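Local coordinates for putative exported protein (Bacteroides fragilis, PDB 4RAA) that is of unknown function but folds as a six-bladed beta-propeller of the YWTD type and is probably exported across the inner membrane as a lipoprotein, at residues 156-161 against 173-178; 179-184 against 241-246; 202-207 against 252-257. All coordinates share one frame; numbering follows the deposited sequence.

Contact 1 (156-161 against 173-178); sequences DFYFVV and MNKEFK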
loop_
_atom_site.group_PDB
_atom_site.type_symbol
_atom_site.label_atom_id
_atom_site.label_comp_id
_atom_site.label_asym_id
_atom_site.label_seq_id
_atom_site.Cartn_x
_atom_site.Cartn_y
_atom_site.Cartn_z
ATOM N N ASP A 156 16.282 10.248 -15.054
ATOM C CA ASP A 156 17.447 9.939 -15.918
ATOM C C ASP A 156 17.537 8.471 -16.383
ATOM O O ASP A 156 18.565 8.054 -16.937
ATOM C CB ASP A 156 18.757 10.321 -15.199
ATOM C CG ASP A 156 18.862 11.809 -14.892
ATOM O OD1 ASP A 156 18.330 12.644 -15.662
ATOM O OD2 ASP A 156 19.520 12.142 -13.883
ATOM N N PHE A 157 16.479 7.691 -16.155
ATOM C CA PHE A 157 16.415 6.291 -16.583
ATOM C C PHE A 157 15.068 5.994 -17.227
ATOM O O PHE A 157 14.081 6.699 -16.974
ATOM C CB PHE A 157 16.642 5.360 -15.399
ATOM C CG PHE A 157 18.035 5.399 -14.856
ATOM C CD1 PHE A 157 18.388 6.308 -13.852
ATOM C CD2 PHE A 157 19.004 4.503 -15.316
ATOM C CE1 PHE A 157 19.687 6.329 -13.326
ATOM C CE2 PHE A 157 20.308 4.522 -14.795
ATOM C CZ PHE A 157 20.649 5.436 -13.799
ATOM N N TYR A 158 15.041 4.959 -18.066
ATOM C CA TYR A 158 13.800 4.525 -18.732
ATOM C C TYR A 158 12.945 3.610 -17.841
ATOM O O TYR A 158 11.718 3.748 -17.827
ATOM C CB TYR A 158 14.086 3.850 -20.080
ATOM C CG TYR A 158 14.270 4.808 -21.237
ATOM C CD1 TYR A 158 13.183 5.512 -21.745
ATOM C CD2 TYR A 158 15.508 4.969 -21.867
ATOM C CE1 TYR A 158 13.325 6.385 -22.812
ATOM C CE2 TYR A 158 15.658 5.830 -22.955
ATOM C CZ TYR A 158 14.563 6.540 -23.421
ATOM O OH TYR A 158 14.684 7.404 -24.487
ATOM N N PHE A 159 13.595 2.692 -17.110
ATOM C CA PHE A 159 12.925 1.719 -16.213
ATOM C C PHE A 159 13.582 1.668 -14.842
ATOM O O PHE A 159 14.690 2.169 -14.654
ATOM C CB PHE A 159 12.975 0.306 -16.806
ATOM C CG PHE A 159 12.504 0.229 -18.228
ATOM C CD1 PHE A 159 11.159 0.019 -18.522
ATOM C CD2 PHE A 159 13.412 0.368 -19.284
ATOM C CE1 PHE A 159 10.726 -0.040 -19.838
ATOM C CE2 PHE A 159 12.989 0.301 -20.600
ATOM C CZ PHE A 159 11.644 0.104 -20.875
ATOM N N VAL A 160 12.894 1.026 -13.903
ATOM C CA VAL A 160 13.382 0.864 -12.525
ATOM C C VAL A 160 12.877 -0.448 -11.920
ATOM O O VAL A 160 11.725 -0.809 -12.117
ATOM C CB VAL A 160 12.993 2.081 -11.633
ATOM C CG1 VAL A 160 11.486 2.263 -11.530
ATOM C CG2 VAL A 160 13.613 1.983 -10.239
ATOM N N VAL A 161 13.746 -1.145 -11.185
ATOM C CA VAL A 161 13.386 -2.400 -10.532
ATOM C C VAL A 161 13.210 -2.132 -9.044
ATOM O O VAL A 161 14.100 -1.554 -8.426
ATOM C CB VAL A 161 14.442 -3.486 -10.775
ATOM C CG1 VAL A 161 14.056 -4.790 -10.067
ATOM C CG2 VAL A 161 14.617 -3.701 -12.278
HETATM N N MSE A 173 18.601 1.237 -17.695
HETATM C CA MSE A 173 18.656 1.931 -18.996
HETATM C C MSE A 173 18.698 3.438 -18.953
HETATM O O MSE A 173 17.699 4.091 -18.655
HETATM C CB MSE A 173 17.562 1.481 -19.958
HETATM C CG MSE A 173 18.034 0.179 -20.580
HETATM SE SE MSE A 173 16.471 -0.715 -21.308
HETATM C CE MSE A 173 16.486 0.408 -22.908
ATOM N N ASN A 174 19.857 3.980 -19.325
ATOM C CA ASN A 174 20.109 5.414 -19.352
ATOM C C ASN A 174 19.234 6.122 -20.404
ATOM O O ASN A 174 19.146 5.649 -21.536
ATOM C CB ASN A 174 21.592 5.661 -19.658
ATOM C CG ASN A 174 22.004 7.083 -19.384
ATOM O OD1 ASN A 174 22.362 7.824 -20.303
ATOM N ND2 ASN A 174 21.916 7.494 -18.116
ATOM N N LYS A 175 18.594 7.225 -20.003
ATOM C CA LYS A 175 17.694 8.029 -20.855
ATOM C C LYS A 175 18.345 9.384 -21.152
ATOM O O LYS A 175 18.370 10.270 -20.288
ATOM C CB LYS A 175 16.341 8.200 -20.152
ATOM C CG LYS A 175 15.302 9.074 -20.865
ATOM C CD LYS A 175 13.886 8.848 -20.339
ATOM C CE LYS A 175 13.699 9.348 -18.917
ATOM N NZ LYS A 175 12.450 8.917 -18.225
ATOM N N GLU A 176 18.869 9.532 -22.371
ATOM C CA GLU A 176 19.575 10.753 -22.781
ATOM C C GLU A 176 18.597 11.872 -23.118
ATOM O O GLU A 176 18.713 12.980 -22.594
ATOM C CB GLU A 176 20.484 10.491 -23.983
ATOM C CG GLU A 176 21.514 9.393 -23.760
ATOM C CD GLU A 176 22.528 9.280 -24.893
ATOM O OE1 GLU A 176 23.129 10.313 -25.279
ATOM O OE2 GLU A 176 22.757 8.144 -25.373
ATOM N N PHE A 177 17.657 11.582 -24.015
ATOM C CA PHE A 177 16.628 12.544 -24.414
ATOM C C PHE A 177 15.524 12.510 -23.366
ATOM O O PHE A 177 14.879 11.467 -23.191
ATOM C CB PHE A 177 16.043 12.222 -25.791
ATOM C CG PHE A 177 14.972 13.179 -26.209
ATOM C CD1 PHE A 177 15.299 14.484 -26.578
ATOM C CD2 PHE A 177 13.634 12.800 -26.189
ATOM C CE1 PHE A 177 14.312 15.391 -26.935
ATOM C CE2 PHE A 177 12.642 13.699 -26.553
ATOM C CZ PHE A 177 12.978 14.995 -26.934
ATOM N N LYS A 178 15.326 13.638 -22.674
ATOM C CA LYS A 178 14.301 13.771 -21.632
ATOM C C LYS A 178 13.233 14.761 -22.073
ATOM O O LYS A 178 13.557 15.862 -22.530
ATOM C CB LYS A 178 14.912 14.218 -20.301
ATOM C CG LYS A 178 15.882 13.211 -19.689
ATOM C CD LYS A 178 16.205 13.520 -18.229
ATOM C CE LYS A 178 16.942 14.839 -18.028
ATOM N NZ LYS A 178 17.205 15.097 -16.583
#
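The open end of the beta hairpin formed by strands 157-162 and 168-174 is where Phe157 meets Asn174, an antiparallel non-hydrogen-bonded pair whose side chains diverge. Backbone bonds flank this pair. Tyr158 N gives its hydrogen to Met173 O over 2.9 Å, and Lys175 N reaches Asp156 O at 3.2 Å.

Lys175 does two jobs. Its CG lies anti to the backbone N (chi1 177°), and the chain runs out extended across one face of the Tyr158 ring, then bends at chi3 to bring NZ back to Phe157 O. CD sits 3.8 Å from the centroid of the Tyr158 ring, displaced toward the rim, in a CH-pi contact. Beyond it, Lys175 NZ donates to Phe157 O at 3.0 Å and also to Glu148 O, so two carbonyls grip the ammonium group. A long, flexible side chain suits this place because its apolar stem can cover an aromatic ring while its charged tip finds oxygen.

Farther along, Lys178 NZ meets Asp156 OD1 nearly along the C-O bond direction at 2.9 Å, a salt bridge at the partly exposed margin. On the side of Phe159, which is buried, the contact is apolar: selenomethionine Met173 lies alongside Phe159, both pointing the same way, with SE 3.7 Å from Phe159 CE2 in an oblique Met-aromatic contact. The selenium replaces the sulfur of methionine, whose long, unbranched apolar chain suits packing beside a ring, and Thr200 of strand 195-200 touches both side chains. Around the corners at Tyr158 and Met173, backbone bonds and the two lysine contacts thus hold the open end of the outer hairpin of a four-stranded antiparallel sheet, as in a beta-propeller blade.

Contact 2 (179-184 against 241-246); sequences SGYTTG and NSNYLY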
loop_
_atom_site.group_PDB
_atom_site.type_symbol
_atom_site.label_atom_id
_atom_site.label_comp_id
_atom_site.label_asym_id
_atom_site.label_seq_id
_atom_site.Cartn_x
_atom_site.Cartn_y
_atom_site.Cartn_z
ATOM N N SER A 179 11.970 14.356 -21.926
ATOM C CA SER A 179 10.825 15.177 -22.306
ATOM C C SER A 179 9.539 14.718 -21.635
ATOM O O SER A 179 9.430 13.571 -21.174
ATOM C CB SER A 179 10.624 15.137 -23.831
ATOM O OG SER A 179 9.491 15.890 -24.248
ATOM N N GLY A 180 8.577 15.643 -21.593
ATOM C CA GLY A 180 7.230 15.368 -21.109
ATOM C C GLY A 180 6.409 14.610 -22.135
ATOM O O GLY A 180 5.443 13.932 -21.765
ATOM N N TYR A 181 6.809 14.711 -23.411
ATOM C CA TYR A 181 6.133 14.072 -24.540
ATOM C C TYR A 181 6.804 12.734 -24.896
ATOM O O TYR A 181 7.999 12.710 -25.184
ATOM C CB TYR A 181 6.134 15.031 -25.738
ATOM C CG TYR A 181 5.472 16.366 -25.432
ATOM C CD1 TYR A 181 4.083 16.517 -25.545
ATOM C CD2 TYR A 181 6.220 17.480 -25.014
ATOM C CE1 TYR A 181 3.452 17.727 -25.254
ATOM C CE2 TYR A 181 5.594 18.707 -24.730
ATOM C CZ TYR A 181 4.210 18.825 -24.851
ATOM O OH TYR A 181 3.573 20.011 -24.569
ATOM N N THR A 182 6.023 11.645 -24.851
ATOM C CA THR A 182 6.446 10.266 -25.181
ATOM C C THR A 182 5.881 9.891 -26.538
ATOM O O THR A 182 4.749 10.253 -26.838
ATOM C CB THR A 182 5.858 9.250 -24.186
ATOM O OG1 THR A 182 6.083 9.705 -22.850
ATOM C CG2 THR A 182 6.473 7.838 -24.384
ATOM N N THR A 183 6.618 9.100 -27.316
ATOM C CA THR A 183 6.177 8.732 -28.673
ATOM C C THR A 183 5.774 7.277 -28.879
ATOM O O THR A 183 4.845 7.024 -29.644
ATOM C CB THR A 183 7.211 9.125 -29.756
ATOM O OG1 THR A 183 6.637 8.914 -31.058
ATOM C CG2 THR A 183 8.541 8.344 -29.641
ATOM N N GLY A 184 6.469 6.341 -28.231
ATOM C CA GLY A 184 6.223 4.901 -28.411
ATOM C C GLY A 184 4.915 4.381 -27.830
ATOM O O GLY A 184 4.042 5.174 -27.478
ATOM N N ASN A 241 11.250 20.594 -24.122
ATOM C CA ASN A 241 10.144 21.481 -23.734
ATOM C C ASN A 241 8.908 21.404 -24.643
ATOM O O ASN A 241 7.789 21.497 -24.137
ATOM C CB ASN A 241 10.615 22.943 -23.670
ATOM C CG ASN A 241 11.760 23.166 -22.692
ATOM O OD1 ASN A 241 12.647 23.965 -22.959
ATOM N ND2 ASN A 241 11.749 22.462 -21.569
ATOM N N SER A 242 9.108 21.244 -25.957
ATOM C CA SER A 242 8.012 21.215 -26.959
ATOM C C SER A 242 7.742 19.834 -27.547
ATOM O O SER A 242 8.609 18.955 -27.512
ATOM C CB SER A 242 8.337 22.166 -28.105
ATOM O OG SER A 242 8.552 23.466 -27.607
ATOM N N ASN A 243 6.545 19.673 -28.117
ATOM C CA ASN A 243 6.129 18.406 -28.717
ATOM C C ASN A 243 6.709 18.215 -30.126
ATOM O O ASN A 243 6.223 18.775 -31.102
ATOM C CB ASN A 243 4.600 18.261 -28.738
ATOM C CG ASN A 243 4.129 16.828 -29.033
ATOM O OD1 ASN A 243 4.923 15.893 -29.201
ATOM N ND2 ASN A 243 2.814 16.654 -29.084
ATOM N N TYR A 244 7.783 17.439 -30.181
ATOM C CA TYR A 244 8.460 16.992 -31.418
ATOM C C TYR A 244 7.659 16.057 -32.328
ATOM O O TYR A 244 8.010 15.917 -33.497
ATOM C CB TYR A 244 9.764 16.241 -31.063
ATOM C CG TYR A 244 9.563 15.024 -30.161
ATOM C CD1 TYR A 244 9.274 13.755 -30.699
ATOM C CD2 TYR A 244 9.640 15.144 -28.759
ATOM C CE1 TYR A 244 9.068 12.652 -29.867
ATOM C CE2 TYR A 244 9.441 14.045 -27.927
ATOM C CZ TYR A 244 9.164 12.806 -28.479
ATOM O OH TYR A 244 8.980 11.729 -27.646
ATOM N N LEU A 245 6.648 15.374 -31.779
ATOM C CA LEU A 245 5.827 14.388 -32.516
ATOM C C LEU A 245 5.350 14.816 -33.909
ATOM O O LEU A 245 5.289 13.977 -34.807
ATOM C CB LEU A 245 4.620 13.950 -31.671
ATOM C CG LEU A 245 3.680 12.859 -32.213
ATOM C CD1 LEU A 245 4.435 11.552 -32.450
ATOM C CD2 LEU A 245 2.522 12.648 -31.243
ATOM N N TYR A 246 5.015 16.098 -34.084
ATOM C CA TYR A 246 4.576 16.610 -35.401
ATOM C C TYR A 246 5.735 16.592 -36.370
ATOM O O TYR A 246 5.585 16.065 -37.466
ATOM C CB TYR A 246 3.965 18.025 -35.362
ATOM C CG TYR A 246 3.620 18.566 -36.764
ATOM C CD1 TYR A 246 2.498 18.092 -37.479
ATOM C CD2 TYR A 246 4.431 19.534 -37.390
ATOM C CE1 TYR A 246 2.198 18.570 -38.754
ATOM C CE2 TYR A 246 4.134 20.020 -38.664
ATOM C CZ TYR A 246 3.023 19.535 -39.338
ATOM O OH TYR A 246 2.727 20.021 -40.587
#
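Tyr181 carries its CG anti to the carbonyl carbon (chi1 -58°), whereas Asn243 holds its own CG anti to the backbone N (chi1 -166°), and together these rotations bring Asn243 over one face of the phenol ring, its amide set toward CD1. The ring and amide planes are only 7° apart. Asn243 CB stands above the middle of the Tyr181 ring, 3.7 Å from its centroid, in a CH-pi contact, and Asn243 CG comes within 3.5 Å of Tyr181 CD1. At the ring's edge, in its plane, lies Asn241 O, 3.6 Å from Tyr181 CE2. A tyrosine serves well here, since its broad face can cover the backbone and side chain of an exposed loop.

Asn243 has a second role. Its OD1 accepts from Leu245 N at 3.1 Å, a capping bond at the turn leading into helix 245-250; asparagine is short enough to return its oxygen to the main chain in this way.

Tyr244 reaches across in the other direction. Its hydroxyl donates to Tyr181 O, with Tyr244 OH 2.8 Å from that oxygen and above the carbonyl plane, so a buried phenol finds its acceptor in a loop without regular structure. Thr183 CB lies at the edge of the Tyr244 ring, 3.8 Å from Tyr244 OH, while a hydrogen bond from Thr183 OG1 to Ser255 O ties the loop to strand 254-261. Phe177, Phe202 and, from helix 230-237, Thr236 and Ser237 also touch Tyr244.

Ser179 shapes the opposite end of its loop: Tyr181 N donates to Ser179 OG at 3.0 Å, and that hydroxyl is also bonded to Gly240 O. An ST turn shapes one partner and an asparagine cap the other, while the stack and the phenol-to-carbonyl bond join them: a loop packed on the N-terminal approach of a helix.

Contact 3 (202-207 against 252-257); sequences FDLTIY and DYISYY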
loop_
_atom_site.group_PDB
_atom_site.type_symbol
_atom_site.label_atom_id
_atom_site.label_comp_id
_atom_site.label_asym_id
_atom_site.label_seq_id
_atom_site.Cartn_x
_atom_site.Cartn_y
_atom_site.Cartn_z
ATOM N N PHE A 202 13.669 5.178 -29.051
ATOM C CA PHE A 202 14.840 5.671 -29.824
ATOM C C PHE A 202 16.055 4.749 -29.740
ATOM O O PHE A 202 17.204 5.207 -29.751
ATOM C CB PHE A 202 15.202 7.101 -29.381
ATOM C CG PHE A 202 14.005 7.996 -29.210
ATOM C CD1 PHE A 202 13.144 8.223 -30.274
ATOM C CD2 PHE A 202 13.721 8.598 -27.984
ATOM C CE1 PHE A 202 12.018 9.034 -30.127
ATOM C CE2 PHE A 202 12.602 9.410 -27.830
ATOM C CZ PHE A 202 11.749 9.630 -28.902
ATOM N N ASP A 203 15.787 3.447 -29.708
ATOM C CA ASP A 203 16.824 2.408 -29.636
ATOM C C ASP A 203 16.210 1.094 -30.137
ATOM O O ASP A 203 15.483 0.425 -29.392
ATOM C CB ASP A 203 17.351 2.291 -28.189
ATOM C CG ASP A 203 18.408 1.207 -28.001
ATOM O OD1 ASP A 203 18.879 0.593 -28.975
ATOM O OD2 ASP A 203 18.763 0.965 -26.832
ATOM N N LEU A 204 16.515 0.728 -31.383
ATOM C CA LEU A 204 15.986 -0.495 -32.007
ATOM C C LEU A 204 16.672 -1.731 -31.440
ATOM O O LEU A 204 17.412 -2.433 -32.135
ATOM C CB LEU A 204 16.133 -0.439 -33.531
ATOM C CG LEU A 204 15.305 0.633 -34.227
ATOM C CD1 LEU A 204 15.721 0.742 -35.691
ATOM C CD2 LEU A 204 13.806 0.359 -34.088
ATOM N N THR A 205 16.397 -1.982 -30.161
ATOM C CA THR A 205 16.978 -3.082 -29.407
ATOM C C THR A 205 15.993 -3.509 -28.324
ATOM O O THR A 205 15.393 -2.657 -27.666
ATOM C CB THR A 205 18.316 -2.684 -28.736
ATOM O OG1 THR A 205 19.216 -2.140 -29.709
ATOM C CG2 THR A 205 18.987 -3.895 -28.062
ATOM N N ILE A 206 15.808 -4.818 -28.182
ATOM C CA ILE A 206 14.987 -5.399 -27.120
ATOM C C ILE A 206 15.965 -5.999 -26.124
ATOM O O ILE A 206 16.807 -6.824 -26.505
ATOM C CB ILE A 206 13.995 -6.439 -27.660
ATOM C CG1 ILE A 206 12.915 -5.685 -28.429
ATOM C CG2 ILE A 206 13.366 -7.248 -26.518
ATOM C CD1 ILE A 206 11.964 -6.550 -29.198
ATOM N N TYR A 207 15.834 -5.584 -24.862
ATOM C CA TYR A 207 16.704 -6.024 -23.775
ATOM C C TYR A 207 15.953 -6.959 -22.842
ATOM O O TYR A 207 14.813 -6.697 -22.516
ATOM C CB TYR A 207 17.207 -4.812 -22.973
ATOM C CG TYR A 207 17.996 -3.801 -23.781
ATOM C CD1 TYR A 207 17.347 -2.749 -24.444
ATOM C CD2 TYR A 207 19.394 -3.882 -23.879
ATOM C CE1 TYR A 207 18.062 -1.814 -25.185
ATOM C CE2 TYR A 207 20.119 -2.951 -24.620
ATOM C CZ TYR A 207 19.450 -1.922 -25.266
ATOM O OH TYR A 207 20.151 -1.010 -25.995
ATOM N N ASP A 252 11.586 11.211 -42.593
ATOM C CA ASP A 252 11.754 9.848 -43.094
ATOM C C ASP A 252 12.022 8.836 -41.972
ATOM O O ASP A 252 11.927 7.637 -42.229
ATOM C CB ASP A 252 12.901 9.780 -44.122
ATOM C CG ASP A 252 12.602 10.559 -45.414
ATOM O OD1 ASP A 252 11.484 10.442 -45.969
ATOM O OD2 ASP A 252 13.514 11.260 -45.902
ATOM N N TYR A 253 12.368 9.300 -40.758
ATOM C CA TYR A 253 12.635 8.429 -39.578
ATOM C C TYR A 253 11.436 7.582 -39.142
ATOM O O TYR A 253 10.315 7.798 -39.611
ATOM C CB TYR A 253 13.070 9.263 -38.355
ATOM C CG TYR A 253 14.423 9.938 -38.431
ATOM C CD1 TYR A 253 15.612 9.180 -38.448
ATOM C CD2 TYR A 253 14.534 11.332 -38.399
ATOM C CE1 TYR A 253 16.869 9.798 -38.471
ATOM C CE2 TYR A 253 15.778 11.956 -38.429
ATOM C CZ TYR A 253 16.941 11.195 -38.461
ATOM O OH TYR A 253 18.155 11.843 -38.487
ATOM N N ILE A 254 11.688 6.627 -38.243
ATOM C CA ILE A 254 10.642 5.775 -37.666
ATOM C C ILE A 254 9.909 6.592 -36.595
ATOM O O ILE A 254 10.474 6.909 -35.545
ATOM C CB ILE A 254 11.183 4.453 -37.072
ATOM C CG1 ILE A 254 11.710 3.560 -38.203
ATOM C CG2 ILE A 254 10.087 3.707 -36.302
ATOM C CD1 ILE A 254 12.548 2.377 -37.753
ATOM N N SER A 255 8.644 6.888 -36.879
ATOM C CA SER A 255 7.765 7.687 -36.013
ATOM C C SER A 255 7.386 7.004 -34.689
ATOM O O SER A 255 7.452 7.620 -33.636
ATOM C CB SER A 255 6.493 8.072 -36.799
ATOM O OG SER A 255 5.469 8.500 -35.936
ATOM N N TYR A 256 6.964 5.748 -34.792
ATOM C CA TYR A 256 6.492 4.903 -33.683
ATOM C C TYR A 256 6.841 3.457 -34.017
ATOM O O TYR A 256 6.991 3.133 -35.190
ATOM C CB TYR A 256 4.961 5.053 -33.577
ATOM C CG TYR A 256 4.166 4.012 -32.765
ATOM C CD1 TYR A 256 3.784 2.776 -33.318
ATOM C CD2 TYR A 256 3.729 4.294 -31.464
ATOM C CE1 TYR A 256 3.038 1.849 -32.582
ATOM C CE2 TYR A 256 2.982 3.373 -30.721
ATOM C CZ TYR A 256 2.635 2.161 -31.284
ATOM O OH TYR A 256 1.901 1.277 -30.535
ATOM N N TYR A 257 7.003 2.606 -33.001
ATOM C CA TYR A 257 7.164 1.160 -33.231
ATOM C C TYR A 257 6.810 0.368 -31.985
ATOM O O TYR A 257 7.215 0.766 -30.896
ATOM C CB TYR A 257 8.573 0.772 -33.747
ATOM C CG TYR A 257 9.658 0.539 -32.704
ATOM C CD1 TYR A 257 10.396 1.605 -32.165
ATOM C CD2 TYR A 257 9.956 -0.766 -32.260
ATOM C CE1 TYR A 257 11.390 1.376 -31.206
ATOM C CE2 TYR A 257 10.949 -1.004 -31.309
ATOM C CZ TYR A 257 11.663 0.066 -30.789
ATOM O OH TYR A 257 12.632 -0.169 -29.873
#
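Strands 203-207 and 254-257 run roughly parallel, 24° between their directions, but their axes stay 10.1 Å apart at closest approach, too far for backbone pairing, so side chains span the distance. Leu204 is the centre of an inverse gamma turn, closed by Thr205 N donating to Asp203 O. From this turn its branched end forks: CD2 stands over the centre of one face of the Tyr257 ring, 3.9 Å from the centroid, as a CH-pi contact, and CD1 meets Ile254 CD1 tip to tip at 4.1 Å. Branched aliphatic chains suit this buried place, where their methyls pack on a ring and on each other. Tyr257 has CG between its backbone N and carbonyl carbon (chi1 86°), which sends the phenol across toward the turn. Its OH lies 3.0 Å from Asp203 O and has Thr200 O as a second possible acceptor; its one proton can serve either carbonyl. Tyr199 and Tyr270, the latter on strand 265-272, lie against Tyr257, while Phe222 of strand 213-222 touches Ile254 and Asp226 and Ile227 touch Leu204. The contact thereby joins strand 203-210, paired with strands 195-200 and 213-222, to strand 254-261 at the margin of the next four-stranded sheet.

In the fold
Contact 3 is buried between two sheets, whereas contacts 1 and 2 lie farther from the chain's centre and are only partly buried. Contact 1 stays within one hairpin and combines backbone pairing with lysine contacts to carbonyls and a carboxylate; contact 2 ties a loop to a helix start through a stacked amide and a tyrosine-to-carbonyl hydrogen bond; contact 3 bridges separate sheets with methyls, a ring and a buried tyrosine hydroxyl facing backbone carbonyls. Phe177 of contact 1 packs on Tyr244 of contact 2 and on Phe202, which also meets Thr183. Met173 touches Tyr207, joining contact 1 to strand 203-210. Thr183 links contacts 2 and 3, and strand 254-261 follows helix 245-250 in the chain.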